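SusD homolog (Bacteroides thetaiotaomicron VPI-5482, PDB 3IHV) probably binds glycans at the cell surface as an outer-membrane lipoprotein of the SusD family, handing them to a partner transporter. Local coordinates at residues 35-40 with 261-266; 41-46 with 282-287. All coordinates share one frame; numbering follows the deposited sequence. Where two conformers were deposited one is given.

Interaction 1: residues 35-40 with 261-266; sequences AMYGYY and IEISFY. With NA (sodium ion), chain F; EDO (1,2-ethanediol), chain M; EDO (1,2-ethanediol), chain N.
Apolar contact comes first: Tyr37, in the short helix 34-38, lays its CB against CG1 of Ile263 at 3.8 Å, the two side chains crossing at about a right angle. The same methylene of Ile263 also meets the start of the tyrosine ring, with CG of Tyr37 at 4.0 Å. Ile263 was modelled in two conformers, and these distances hold for the one described. Beyond that point the ring runs on to Met126 of helix 107-135 and to Phe394 of strand 392-396, the antiparallel partner of strand 259-263, and its hydroxyl is hydrogen-bonded to Glu130, so the polar end is satisfied away from this contact.

The second meeting is between ring and backbone. Phe265 brings the far end of its ring, CZ, to 3.5 Å from CA of Gly38, obliquely, and the carbonyl O of Tyr37 lies 3.6 Å from the same CZ. With CG anti to its own carbonyl carbon (chi1 -66°), Phe265 points the ring at Gly38. Gly38 has no side chain, and the ring comes directly onto its CA.

Metal and solvent hold the strand side. The carbonyl O of Phe265 binds a sodium ion at 2.2 Å, together with three waters, Asn389 and Asn391. One of those waters is also hydrogen-bonded to OG of Ser264, 2.7 Å away. Ser264 N donates an almost straight bond (172°) to O1 of an ethanediol, probably from the crystallisation liquor.

The direct contact has no hydrogen bond or salt bridge, so the fit rests mainly on van der Waals packing: Phe265 serves two ends at once, its ring buried against the helix turn and its carbonyl gripping the ion, which ties the metal-bound loop to the interior.

Interaction 2: residues 41-46 with 282-287; sequences LSILFN and KWNGVK
Helix 40-44, in the N-terminal part of the chain, meets a type I beta turn, Lys282 to Gly285, in the long loop between strands 259-263 and 302-304. Ile43 carries most of the contact, and its two branches part company. CG2 comes obliquely to the six-membered ring of Trp283, 3.4 Å from CE3, while CD1 reaches the carboxamide of Asn284, 3.5 Å from CG. That division follows from the first torsion (chi1 -61°), which sets CG2 anti to the backbone N and CG1 beside it.

Leu44 adds a lighter touch, its CD1 lying 3.8 Å from CH2 of Trp283, farther along the same ring. The other side of the story is polar: OD1 of Asn284 accepts from the backbone N of Gly281, just ahead of the turn, so the amide is anchored to its own loop while Ile43 packs on it. Within 41-46, ND2 of Asn46 donates to O of Leu41 at 2.9 Å, from above the carbonyl plane, and more weakly to O of Ser42, folding the Asn46 side chain back over these two carbonyls.

With an alanine in place of Ile43 the branches beyond CB are gone, and the space between indole and carboxamide would probably be left unfilled, the indole losing one of its packing partners. The buried turn is therefore held to the helix by van der Waals contact of aliphatic branches with an indole and a carboxamide, with OD1 of Asn284 already bonded to Gly281 N.

Interactions 1 and 2 lie side by side in the interior, their centres 11 Å apart. Helices 34-38 and 40-44 follow each other in the chain and supply one half of each; the other halves come more than 200 residues later, from strand 259-263 and its exit, then from the loop beyond. The order is thus 35-40, 41-46, 261-266, 282-287. The helices are stitched at their junction by probable bonds from Leu41 N to Met36 O and from Ser42 OG to Tyr37 O, while Tyr39 packs on Trp283 across the two contacts. Both contacts bring segments from the two SusD-related sequence ranges of the chain together in one buried interior.

Interaction 1: residues 35-40 with 261-266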
ATOM      1  N   ALA A  35      -4.769 -12.413   2.965  1.00  7.87           N
ATOM      2  CA  ALA A  35      -3.815 -12.533   1.873  1.00  8.06           C
ATOM      3  C   ALA A  35      -3.786 -11.344   0.919  1.00  7.64           C
ATOM      4  O   ALA A  35      -2.952 -11.273   0.013  1.00  9.35           O
ATOM      5  CB  ALA A  35      -4.096 -13.847   1.076  1.00  8.01           C
HETATM    6  N   MSE A  36      -4.738 -10.436   1.082  1.00  7.52           N
HETATM    7  CA  MSE A  36      -4.826  -9.175   0.360  1.00  7.72           C
HETATM    8  C   MSE A  36      -4.441  -8.066   1.362  1.00  8.25           C
HETATM    9  O   MSE A  36      -3.367  -8.158   1.962  1.00  8.30           O
HETATM   10  CB  MSE A  36      -6.228  -9.003  -0.240  1.00  7.40           C
HETATM   11  CG  MSE A  36      -6.583 -10.078  -1.236  1.00  5.08           C
HETATM   12 SE   MSE A  36      -5.705  -9.851  -2.954  0.75  4.86          SE
HETATM   13  CE  MSE A  36      -6.634  -8.236  -3.575  1.00  7.43           C
ATOM     14  N   TYR A  37      -5.289  -7.061   1.605  1.00  8.49           N
ATOM     15  CA  TYR A  37      -4.843  -5.913   2.412  1.00  8.23           C
ATOM     16  C   TYR A  37      -4.995  -6.076   3.915  1.00  8.32           C
ATOM     17  O   TYR A  37      -4.592  -5.190   4.664  1.00  7.92           O
ATOM     18  CB  TYR A  37      -5.465  -4.602   1.856  1.00  8.68           C
ATOM     19  CG  TYR A  37      -5.072  -4.408   0.406  1.00  7.95           C
ATOM     20  CD1 TYR A  37      -3.840  -3.902   0.091  1.00  6.25           C
ATOM     21  CD2 TYR A  37      -5.909  -4.816  -0.636  1.00  7.70           C
ATOM     22  CE1 TYR A  37      -3.424  -3.787  -1.233  1.00  8.95           C
ATOM     23  CE2 TYR A  37      -5.509  -4.684  -1.967  1.00  8.82           C
ATOM     24  CZ  TYR A  37      -4.279  -4.195  -2.252  1.00  9.18           C
ATOM     25  OH  TYR A  37      -3.883  -4.104  -3.570  1.00  8.76           O
ATOM     26  N   GLY A  38      -5.588  -7.183   4.377  1.00  7.76           N
ATOM     27  CA  GLY A  38      -5.670  -7.398   5.803  1.00  7.51           C
ATOM     28  C   GLY A  38      -4.281  -7.604   6.417  1.00  8.19           C
ATOM     29  O   GLY A  38      -4.079  -7.288   7.600  1.00  7.07           O
ATOM     30  N   TYR A  39      -3.324  -8.086   5.607  1.00  7.33           N
ATOM     31  CA  TYR A  39      -1.978  -8.422   6.103  1.00  7.27           C
ATOM     32  C   TYR A  39      -0.907  -8.556   5.050  1.00  7.58           C
ATOM     33  O   TYR A  39       0.098  -7.843   5.101  1.00  7.89           O
ATOM     34  CB  TYR A  39      -2.095  -9.699   6.954  1.00  7.00           C
ATOM     35  CG  TYR A  39      -0.835 -10.261   7.560  1.00  7.20           C
ATOM     36  CD1 TYR A  39       0.181  -9.444   8.014  1.00  7.97           C
ATOM     37  CD2 TYR A  39      -0.751 -11.608   7.833  1.00  8.50           C
ATOM     38  CE1 TYR A  39       1.332  -9.985   8.610  1.00 10.70           C
ATOM     39  CE2 TYR A  39       0.394 -12.157   8.435  1.00  9.76           C
ATOM     40  CZ  TYR A  39       1.432 -11.332   8.783  1.00  8.32           C
ATOM     41  OH  TYR A  39       2.530 -11.878   9.378  1.00  9.21           O
ATOM     42  N   TYR A  40      -1.065  -9.426   4.050  1.00  8.06           N
ATOM     43  CA  TYR A  40       0.080  -9.647   3.169  1.00  7.96           C
ATOM     44  C   TYR A  40       0.436  -8.484   2.244  1.00  7.85           C
ATOM     45  O   TYR A  40       1.594  -8.061   2.171  1.00  8.96           O
ATOM     46  CB  TYR A  40      -0.042 -10.945   2.346  1.00  7.08           C
ATOM     47  CG  TYR A  40      -0.298 -12.239   3.110  1.00  8.83           C
ATOM     48  CD1 TYR A  40      -0.137 -12.348   4.471  1.00  7.64           C
ATOM     49  CD2 TYR A  40      -0.599 -13.393   2.409  1.00  7.72           C
ATOM     50  CE1 TYR A  40      -0.369 -13.570   5.123  1.00  9.82           C
ATOM     51  CE2 TYR A  40      -0.865 -14.565   3.028  1.00  8.44           C
ATOM     52  CZ  TYR A  40      -0.744 -14.667   4.390  1.00  9.02           C
ATOM     53  OH  TYR A  40      -1.000 -15.852   5.018  1.00  9.15           O
ATOM     54  N   ILE A 261      -7.926   5.519  -2.521  1.00  6.49           N
ATOM     55  CA  ILE A 261      -8.150   4.094  -2.419  1.00  6.03           C
ATOM     56  C   ILE A 261      -7.832   3.703  -0.978  1.00  5.84           C
ATOM     57  O   ILE A 261      -6.688   3.732  -0.565  1.00  6.23           O
ATOM     58  CB  ILE A 261      -7.301   3.265  -3.415  1.00  7.25           C
ATOM     59  CG1 ILE A 261      -7.570   3.744  -4.844  1.00  7.90           C
ATOM     60  CG2 ILE A 261      -7.631   1.744  -3.228  1.00  5.18           C
ATOM     61  CD1 ILE A 261      -6.662   3.083  -5.926  1.00  5.81           C
ATOM     62  N   GLU A 262      -8.869   3.379  -0.216  1.00  6.81           N
ATOM     63  CA  GLU A 262      -8.700   3.033   1.162  1.00  6.49           C
ATOM     64  C   GLU A 262      -9.572   1.807   1.395  1.00  6.13           C
ATOM     65  O   GLU A 262     -10.730   1.782   0.967  1.00  5.94           O
ATOM     66  CB  GLU A 262      -9.097   4.240   2.043  1.00  7.38           C
ATOM     67  CG  GLU A 262      -8.931   4.014   3.553  1.00  8.86           C
ATOM     68  CD  GLU A 262      -9.333   5.211   4.385  1.00  9.74           C
ATOM     69  OE1 GLU A 262      -9.861   6.210   3.817  1.00  7.73           O
ATOM     70  OE2 GLU A 262      -9.065   5.161   5.599  1.00  9.50           O
ATOM     71  N   ILE A 263      -8.996   0.794   2.051  1.00  5.29           N
ATOM     72  CA  ILE A 263      -9.691  -0.444   2.351  0.50  6.18           C
ATOM     73  C   ILE A 263     -10.336  -0.308   3.712  1.00  6.38           C
ATOM     74  O   ILE A 263      -9.657  -0.020   4.705  1.00  6.49           O
ATOM     75  CB  ILE A 263      -8.719  -1.647   2.412  0.50  6.00           C
ATOM     76  CG1 ILE A 263      -7.758  -1.627   1.232  0.50  6.28           C
ATOM     77  CG2 ILE A 263      -9.500  -2.979   2.512  0.50  5.18           C
ATOM     78  CD1 ILE A 263      -8.436  -1.432  -0.117  0.50  4.00           C
ATOM     79  N   SER A 264     -11.638  -0.492   3.777  1.00  7.69           N
ATOM     80  CA  SER A 264     -12.358  -0.410   5.038  1.00  8.22           C
ATOM     81  C   SER A 264     -12.477  -1.770   5.705  1.00  8.83           C
ATOM     82  O   SER A 264     -12.949  -2.747   5.105  1.00  9.33           O
ATOM     83  CB  SER A 264     -13.761   0.173   4.843  1.00  8.21           C
ATOM     84  OG  SER A 264     -14.522   0.069   6.031  1.00  9.37           O
ATOM     85  N   PHE A 265     -12.039  -1.819   6.953  1.00  8.74           N
ATOM     86  CA  PHE A 265     -12.223  -2.991   7.792  1.00  8.49           C
ATOM     87  C   PHE A 265     -13.177  -2.621   8.912  1.00 10.67           C
ATOM     88  O   PHE A 265     -12.999  -1.597   9.564  1.00 11.42           O
ATOM     89  CB  PHE A 265     -10.906  -3.434   8.402  1.00  7.83           C
ATOM     90  CG  PHE A 265      -9.922  -3.932   7.399  1.00  9.18           C
ATOM     91  CD1 PHE A 265      -9.973  -5.224   6.948  1.00  8.22           C
ATOM     92  CD2 PHE A 265      -8.943  -3.103   6.911  1.00  6.71           C
ATOM     93  CE1 PHE A 265      -9.067  -5.693   6.014  1.00  8.08           C
ATOM     94  CE2 PHE A 265      -8.031  -3.541   5.966  1.00  9.39           C
ATOM     95  CZ  PHE A 265      -8.082  -4.864   5.510  1.00  9.00           C
ATOM     96  N   TYR A 266     -14.218  -3.413   9.102  1.00 11.99           N
ATOM     97  CA  TYR A 266     -15.095  -3.183  10.203  1.00 12.11           C
ATOM     98  C   TYR A 266     -15.965  -4.373  10.495  1.00 12.72           C
ATOM     99  O   TYR A 266     -16.660  -4.880   9.610  1.00 12.74           O
ATOM    100  CB  TYR A 266     -16.021  -1.934  10.053  1.00 13.29           C
ATOM    101  CG  TYR A 266     -16.945  -1.860  11.245  1.00 13.75           C
ATOM    102  CD1 TYR A 266     -16.474  -1.438  12.483  1.00 15.53           C
ATOM    103  CD2 TYR A 266     -18.266  -2.296  11.163  1.00 15.83           C
ATOM    104  CE1 TYR A 266     -17.293  -1.437  13.596  1.00 16.15           C
ATOM    105  CE2 TYR A 266     -19.084  -2.293  12.278  1.00 15.32           C
ATOM    106  CZ  TYR A 266     -18.593  -1.857  13.484  1.00 17.20           C
ATOM    107  OH  TYR A 266     -19.417  -1.865  14.601  1.00 19.84           O
TER
HETATM  108 NA    NA F   7     -12.705   0.591   9.930  1.00 16.92          NA
HETATM  109  C1  EDO M  22     -13.266  -2.588   1.648  1.00 18.98           C
HETATM  110  O1  EDO M  22     -13.188  -1.172   1.625  1.00 16.84           O
HETATM  111  C2  EDO M  22     -13.111  -3.173   0.257  1.00 21.32           C
HETATM  112  O2  EDO M  22     -12.034  -2.636  -0.523  1.00 19.03           O
HETATM  113  C1  EDO N  23     -11.248   0.415  -3.145  1.00 25.15           C
HETATM  114  O1  EDO N  23     -12.035   1.624  -3.172  1.00 23.43           O
HETATM  115  C2  EDO N  23     -10.786   0.099  -1.713  1.00 23.06           C
HETATM  116  O2  EDO N  23     -11.839   0.074  -0.738  1.00 21.76           O
HETATM  117  O   HOH W   1     -14.119   1.582   8.276  1.00  7.74           O
HETATM  118  O   HOH W   2     -11.126   2.642  11.044  1.00 14.52           O
HETATM  119  O   HOH W   3     -14.084   1.219  11.694  1.00  7.84           O

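Interaction 2: residues 41-46 with 282-287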
ATOM      1  N   LEU A  41      -0.532  -7.983   1.500  1.00  7.35           N
ATOM      2  CA  LEU A  41      -0.272  -6.885   0.574  1.00  7.48           C
ATOM      3  C   LEU A  41      -0.137  -5.523   1.253  1.00  8.08           C
ATOM      4  O   LEU A  41       0.350  -4.582   0.617  1.00  8.41           O
ATOM      5  CB  LEU A  41      -1.367  -6.784  -0.491  1.00  7.61           C
ATOM      6  CG  LEU A  41      -1.420  -7.915  -1.516  1.00  7.84           C
ATOM      7  CD1 LEU A  41      -2.627  -7.663  -2.479  1.00  7.08           C
ATOM      8  CD2 LEU A  41      -0.114  -8.091  -2.317  1.00  7.71           C
ATOM      9  N   SER A  42      -0.667  -5.405   2.476  1.00  7.26           N
ATOM     10  CA  SER A  42      -0.545  -4.160   3.227  1.00  7.61           C
ATOM     11  C   SER A  42       0.771  -4.127   3.982  1.00  7.68           C
ATOM     12  O   SER A  42       1.565  -3.159   3.859  1.00  8.90           O
ATOM     13  CB  SER A  42      -1.694  -4.011   4.187  1.00  7.66           C
ATOM     14  OG  SER A  42      -1.857  -5.205   4.972  1.00  6.48           O
ATOM     15  N   ILE A  43       1.053  -5.204   4.701  1.00  6.01           N
ATOM     16  CA  ILE A  43       2.187  -5.186   5.625  1.00  7.07           C
ATOM     17  C   ILE A  43       3.333  -6.129   5.302  1.00  7.27           C
ATOM     18  O   ILE A  43       4.445  -5.685   5.079  1.00  8.17           O
ATOM     19  CB  ILE A  43       1.679  -5.521   7.073  1.00  8.05           C
ATOM     20  CG1 ILE A  43       0.654  -4.489   7.559  1.00  9.00           C
ATOM     21  CG2 ILE A  43       2.862  -5.669   8.073  1.00  7.15           C
ATOM     22  CD1 ILE A  43      -0.107  -4.936   8.829  1.00  9.44           C
ATOM     23  N   LEU A  44       3.027  -7.409   5.207  1.00  6.48           N
ATOM     24  CA  LEU A  44       4.059  -8.442   5.221  1.00  7.40           C
ATOM     25  C   LEU A  44       4.992  -8.439   4.036  1.00  7.46           C
ATOM     26  O   LEU A  44       6.180  -8.662   4.213  1.00  9.25           O
ATOM     27  CB  LEU A  44       3.444  -9.854   5.380  1.00  7.24           C
ATOM     28  CG  LEU A  44       4.369 -11.029   5.674  1.00  7.00           C
ATOM     29  CD1 LEU A  44       5.140 -10.854   7.022  1.00  6.00           C
ATOM     30  CD2 LEU A  44       3.552 -12.352   5.637  1.00  7.39           C
ATOM     31  N   PHE A  45       4.468  -8.183   2.848  1.00  8.35           N
ATOM     32  CA  PHE A  45       5.285  -8.262   1.641  1.00  7.97           C
ATOM     33  C   PHE A  45       6.016  -6.967   1.329  1.00  9.11           C
ATOM     34  O   PHE A  45       6.678  -6.892   0.284  1.00  8.42           O
ATOM     35  CB  PHE A  45       4.429  -8.612   0.414  1.00  9.88           C
ATOM     36  CG  PHE A  45       3.718  -9.956   0.478  1.00  9.17           C
ATOM     37  CD1 PHE A  45       3.995 -10.929   1.449  1.00  9.85           C
ATOM     38  CD2 PHE A  45       2.882 -10.317  -0.572  1.00  9.45           C
ATOM     39  CE1 PHE A  45       3.343 -12.157   1.414  1.00  8.30           C
ATOM     40  CE2 PHE A  45       2.262 -11.552  -0.583  1.00  9.75           C
ATOM     41  CZ  PHE A  45       2.498 -12.452   0.424  1.00  8.34           C
ATOM     42  N   ASN A  46       5.936  -5.977   2.215  1.00  8.67           N
ATOM     43  CA  ASN A  46       6.489  -4.654   1.960  1.00  9.04           C
ATOM     44  C   ASN A  46       7.630  -4.292   2.890  1.00  9.00           C
ATOM     45  O   ASN A  46       8.003  -3.132   2.973  1.00 10.66           O
ATOM     46  CB  ASN A  46       5.353  -3.649   2.122  1.00  8.67           C
ATOM     47  CG  ASN A  46       4.243  -3.888   1.112  1.00 10.57           C
ATOM     48  OD1 ASN A  46       4.526  -4.213  -0.019  1.00  7.26           O
ATOM     49  ND2 ASN A  46       2.977  -3.710   1.519  1.00  8.55           N
ATOM     50  N   LYS A 282      -2.145  -3.616  14.432  1.00  7.85           N
ATOM     51  CA  LYS A 282      -1.861  -4.766  15.273  1.00  7.77           C
ATOM     52  C   LYS A 282      -0.458  -5.247  14.949  1.00  7.85           C
ATOM     53  O   LYS A 282       0.481  -4.963  15.685  1.00  7.25           O
ATOM     54  CB  LYS A 282      -2.927  -5.865  15.058  1.00  7.99           C
ATOM     55  CG  LYS A 282      -4.383  -5.346  15.233  1.00  9.10           C
ATOM     56  CD  LYS A 282      -4.639  -4.712  16.576  1.00 10.31           C
ATOM     57  CE  LYS A 282      -4.739  -5.718  17.693  1.00  7.96           C
ATOM     58  NZ  LYS A 282      -5.209  -5.282  19.108  1.00 10.13           N
ATOM     59  N   TRP A 283      -0.293  -5.897  13.801  1.00  8.20           N
ATOM     60  CA  TRP A 283       0.998  -6.410  13.407  1.00  8.07           C
ATOM     61  C   TRP A 283       1.977  -5.268  13.089  1.00  8.41           C
ATOM     62  O   TRP A 283       3.192  -5.385  13.294  1.00  7.88           O
ATOM     63  CB  TRP A 283       0.823  -7.309  12.181  1.00  8.55           C
ATOM     64  CG  TRP A 283       1.786  -8.448  12.096  1.00  8.71           C
ATOM     65  CD1 TRP A 283       1.580  -9.706  12.569  1.00 10.90           C
ATOM     66  CD2 TRP A 283       3.077  -8.466  11.456  1.00  7.28           C
ATOM     67  NE1 TRP A 283       2.654 -10.506  12.277  1.00 11.98           N
ATOM     68  CE2 TRP A 283       3.581  -9.774  11.580  1.00  9.76           C
ATOM     69  CE3 TRP A 283       3.843  -7.513  10.794  1.00  7.44           C
ATOM     70  CZ2 TRP A 283       4.833 -10.140  11.085  1.00  9.25           C
ATOM     71  CZ3 TRP A 283       5.064  -7.884  10.300  1.00  7.71           C
ATOM     72  CH2 TRP A 283       5.541  -9.194  10.437  1.00  9.13           C
ATOM     73  N   ASN A 284       1.441  -4.148  12.613  1.00  8.30           N
ATOM     74  CA  ASN A 284       2.268  -2.978  12.324  1.00  7.75           C
ATOM     75  C   ASN A 284       1.901  -1.819  13.245  1.00  7.24           C
ATOM     76  O   ASN A 284       2.065  -0.652  12.900  1.00  7.97           O
ATOM     77  CB  ASN A 284       2.143  -2.572  10.867  1.00  7.46           C
ATOM     78  CG  ASN A 284       0.773  -2.021  10.527  1.00  6.04           C
ATOM     79  OD1 ASN A 284      -0.210  -2.252  11.283  1.00  9.14           O
ATOM     80  ND2 ASN A 284       0.678  -1.321   9.416  1.00  8.90           N
ATOM     81  N   GLY A 285       1.386  -2.145  14.415  1.00  7.53           N
ATOM     82  CA  GLY A 285       0.998  -1.124  15.359  1.00  7.71           C
ATOM     83  C   GLY A 285       2.128  -0.646  16.250  1.00  8.00           C
ATOM     84  O   GLY A 285       3.309  -0.942  16.019  1.00  8.14           O
ATOM     85  N   VAL A 286       1.730   0.054  17.310  1.00  8.20           N
ATOM     86  CA  VAL A 286       2.634   0.444  18.372  1.00  7.79           C
ATOM     87  C   VAL A 286       2.591  -0.719  19.338  1.00  8.19           C
ATOM     88  O   VAL A 286       1.508  -1.247  19.603  1.00  7.56           O
ATOM     89  CB  VAL A 286       2.169   1.747  19.048  1.00  7.67           C
ATOM     90  CG1 VAL A 286       2.984   2.004  20.313  1.00  6.61           C
ATOM     91  CG2 VAL A 286       2.316   2.904  18.062  1.00  7.40           C
ATOM     92  N   LYS A 287       3.743  -1.141  19.859  1.00  8.61           N
ATOM     93  CA  LYS A 287       3.787  -2.250  20.807  1.00  7.03           C
ATOM     94  C   LYS A 287       2.918  -1.911  22.009  1.00  6.70           C
ATOM     95  O   LYS A 287       3.126  -0.894  22.657  1.00  6.28           O
ATOM     96  CB  LYS A 287       5.243  -2.533  21.205  1.00  7.34           C
ATOM     97  CG  LYS A 287       5.466  -3.776  22.024  1.00  7.09           C
ATOM     98  CD  LYS A 287       5.154  -5.040  21.259  1.00 10.03           C
ATOM     99  CE  LYS A 287       5.889  -6.277  21.774  1.00 12.03           C
ATOM    100  NZ  LYS A 287       5.648  -7.451  20.839  1.00 13.67           N
TER